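Side-chain contact in hypothetical 11.0 kDa protein (Sulfolobus virus 1, PDB 1TBX), which probably acts as a homodimeric winged-helix transcription factor that recognises a palindromic or pseudo-palindromic DNA target: residues Ile12-Leu17 against Lys48-Glu53. Residues are numbered along the deposited sequence; the frame is centred on the assembly and turned at random.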
loop_
_atom_site.group_PDB
_atom_site.type_symbol
_atom_site.label_atom_id
_atom_site.label_comp_id
_atom_site.label_asym_id
_atom_site.label_seq_id
_atom_site.Cartn_x
_atom_site.Cartn_y
_atom_site.Cartn_z
ATOM N N ILE A 12 -5.657 -2.453 3.285
ATOM C CA ILE A 12 -6.165 -1.940 4.555
ATOM C C ILE A 12 -6.842 -3.052 5.374
ATOM O O ILE A 12 -6.495 -3.253 6.555
ATOM C CB ILE A 12 -7.123 -0.784 4.322
ATOM C CG1 ILE A 12 -6.376 0.311 3.578
ATOM C CG2 ILE A 12 -7.612 -0.239 5.635
ATOM C CD1 ILE A 12 -7.263 1.231 2.810
ATOM N N VAL A 13 -7.774 -3.769 4.736
ATOM C CA VAL A 13 -8.576 -4.783 5.370
ATOM C C VAL A 13 -7.621 -5.803 5.946
ATOM O O VAL A 13 -7.696 -6.137 7.112
ATOM C CB VAL A 13 -9.505 -5.424 4.362
ATOM C CG1 VAL A 13 -10.198 -6.632 4.998
ATOM C CG2 VAL A 13 -10.543 -4.338 3.739
ATOM N N LEU A 14 -6.648 -6.235 5.169
ATOM C CA LEU A 14 -5.672 -7.179 5.688
ATOM C C LEU A 14 -4.933 -6.687 6.961
ATOM O O LEU A 14 -4.828 -7.408 7.965
ATOM C CB LEU A 14 -4.677 -7.544 4.571
ATOM C CG LEU A 14 -3.918 -8.847 4.823
ATOM C CD1 LEU A 14 -4.927 -9.932 5.144
ATOM C CD2 LEU A 14 -2.998 -9.226 3.639
ATOM N N ALA A 15 -4.416 -5.463 6.908
ATOM C CA ALA A 15 -3.686 -4.862 8.017
ATOM C C ALA A 15 -4.559 -4.831 9.250
ATOM O O ALA A 15 -4.123 -5.185 10.332
ATOM C CB ALA A 15 -3.284 -3.460 7.663
ATOM N N TYR A 16 -5.812 -4.428 9.082
ATOM C CA TYR A 16 -6.702 -4.274 10.222
ATOM C C TYR A 16 -7.076 -5.589 10.890
ATOM O O TYR A 16 -7.380 -5.633 12.097
ATOM C CB TYR A 16 -7.927 -3.482 9.811
ATOM C CG TYR A 16 -7.611 -2.026 9.919
ATOM C CD1 TYR A 16 -6.759 -1.384 8.988
ATOM C CD2 TYR A 16 -8.091 -1.283 11.008
ATOM C CE1 TYR A 16 -6.441 -0.011 9.143
ATOM C CE2 TYR A 16 -7.790 0.080 11.168
ATOM C CZ TYR A 16 -6.979 0.708 10.249
ATOM O OH TYR A 16 -6.714 2.040 10.472
ATOM N N LEU A 17 -7.041 -6.665 10.117
ATOM C CA LEU A 17 -7.395 -7.965 10.652
ATOM C C LEU A 17 -6.311 -8.449 11.635
ATOM O O LEU A 17 -6.599 -9.154 12.622
ATOM C CB LEU A 17 -7.577 -8.963 9.516
ATOM C CG LEU A 17 -8.036 -10.360 9.883
ATOM C CD1 LEU A 17 -9.167 -10.253 10.880
ATOM C CD2 LEU A 17 -8.472 -11.075 8.637
ATOM N N LYS A 48 -13.645 -10.808 -0.310
ATOM C CA LYS A 48 -13.689 -11.846 -1.342
ATOM C C LYS A 48 -12.271 -12.165 -1.834
ATOM O O LYS A 48 -11.843 -13.326 -1.866
ATOM C CB LYS A 48 -14.559 -11.415 -2.512
ATOM C CG LYS A 48 -15.469 -12.531 -3.072
ATOM C CD LYS A 48 -15.296 -12.740 -4.576
ATOM C CE LYS A 48 -16.640 -12.865 -5.310
ATOM N NZ LYS A 48 -16.495 -12.735 -6.816
ATOM N N PHE A 49 -11.535 -11.113 -2.171
ATOM C CA PHE A 49 -10.245 -11.284 -2.788
ATOM C C PHE A 49 -9.251 -11.988 -1.827
ATOM O O PHE A 49 -8.632 -12.978 -2.190
ATOM C CB PHE A 49 -9.754 -9.928 -3.320
ATOM C CG PHE A 49 -8.332 -9.933 -3.775
ATOM C CD1 PHE A 49 -8.003 -10.321 -5.065
ATOM C CD2 PHE A 49 -7.309 -9.543 -2.903
ATOM C CE1 PHE A 49 -6.680 -10.336 -5.488
ATOM C CE2 PHE A 49 -5.951 -9.559 -3.332
ATOM C CZ PHE A 49 -5.644 -9.949 -4.624
ATOM N N LEU A 50 -9.137 -11.503 -0.597
ATOM C CA LEU A 50 -8.174 -12.065 0.340
ATOM C C LEU A 50 -8.498 -13.520 0.691
ATOM O O LEU A 50 -7.579 -14.318 0.938
ATOM C CB LEU A 50 -8.108 -11.222 1.593
ATOM C CG LEU A 50 -7.924 -9.710 1.406
ATOM C CD1 LEU A 50 -8.285 -8.934 2.710
ATOM C CD2 LEU A 50 -6.479 -9.424 0.968
ATOM N N ILE A 51 -9.790 -13.876 0.699
ATOM C CA ILE A 51 -10.169 -15.268 0.850
ATOM C C ILE A 51 -9.711 -16.029 -0.381
ATOM O O ILE A 51 -9.117 -17.097 -0.253
ATOM C CB ILE A 51 -11.696 -15.442 1.038
ATOM C CG1 ILE A 51 -12.088 -15.294 2.496
ATOM C CG2 ILE A 51 -12.142 -16.824 0.630
ATOM C CD1 ILE A 51 -13.484 -14.781 2.689
ATOM N N GLN A 52 -9.962 -15.479 -1.565
ATOM C CA GLN A 52 -9.671 -16.195 -2.803
ATOM C C GLN A 52 -8.199 -16.392 -3.026
ATOM O O GLN A 52 -7.795 -17.402 -3.591
ATOM C CB GLN A 52 -10.186 -15.452 -4.007
ATOM C CG GLN A 52 -11.294 -16.169 -4.722
ATOM C CD GLN A 52 -12.410 -15.209 -5.070
ATOM O OE1 GLN A 52 -12.149 -14.059 -5.455
ATOM N NE2 GLN A 52 -13.644 -15.649 -4.909
ATOM N N GLU A 53 -7.403 -15.406 -2.612
ATOM C CA GLU A 53 -5.954 -15.473 -2.739
ATOM C C GLU A 53 -5.267 -16.042 -1.498
ATOM O O GLU A 53 -4.038 -15.996 -1.383
ATOM C CB GLU A 53 -5.370 -14.120 -3.103
ATOM C CG GLU A 53 -5.821 -13.606 -4.457
ATOM C CD GLU A 53 -5.543 -14.551 -5.614
ATOM O OE1 GLU A 53 -4.399 -15.034 -5.755
ATOM O OE2 GLU A 53 -6.484 -14.785 -6.398
#
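Leu50 carries this contact from helix 40-52, reaching with one methyl between Val13 and Leu14 of helix 9-17. At Leu50, CG lies anti to the carbonyl carbon (chi1 -50°), which sends the side chain across to helix 9-17, where it ends in CD1. The Leu50 and Val13 side chains pass each other at a slant, and Leu50 CD1 lies 3.8 Å from Val13 CG1. Leu50 CD1 also lies 4.0 Å from Leu14 N, so it touches the helix backbone itself. Leu14 CD1 is a looser neighbour, 4.3 Å from Leu50 CD1. Between the segments, the CA atoms come nearest at Leu14 and Leu50, 7.7 Å apart. Beyond Leu50, Glu53 leaves the helical conformation, and the chain goes on to strand 56-61. Val56 of that strand touches both Leu14 and Leu50, and Phe6 of the second subunit packs on the same two leucines. The contact thus joins the first helix of the chain to the last turn of helix 40-52, probably the recognition helix of the winged-helix fold. All three touching residues are buried. Apolar side chains and the backbone at Leu14 meet Leu50 CD1 by van der Waals contact alone, so the pairing rests on packing and exclusion of water.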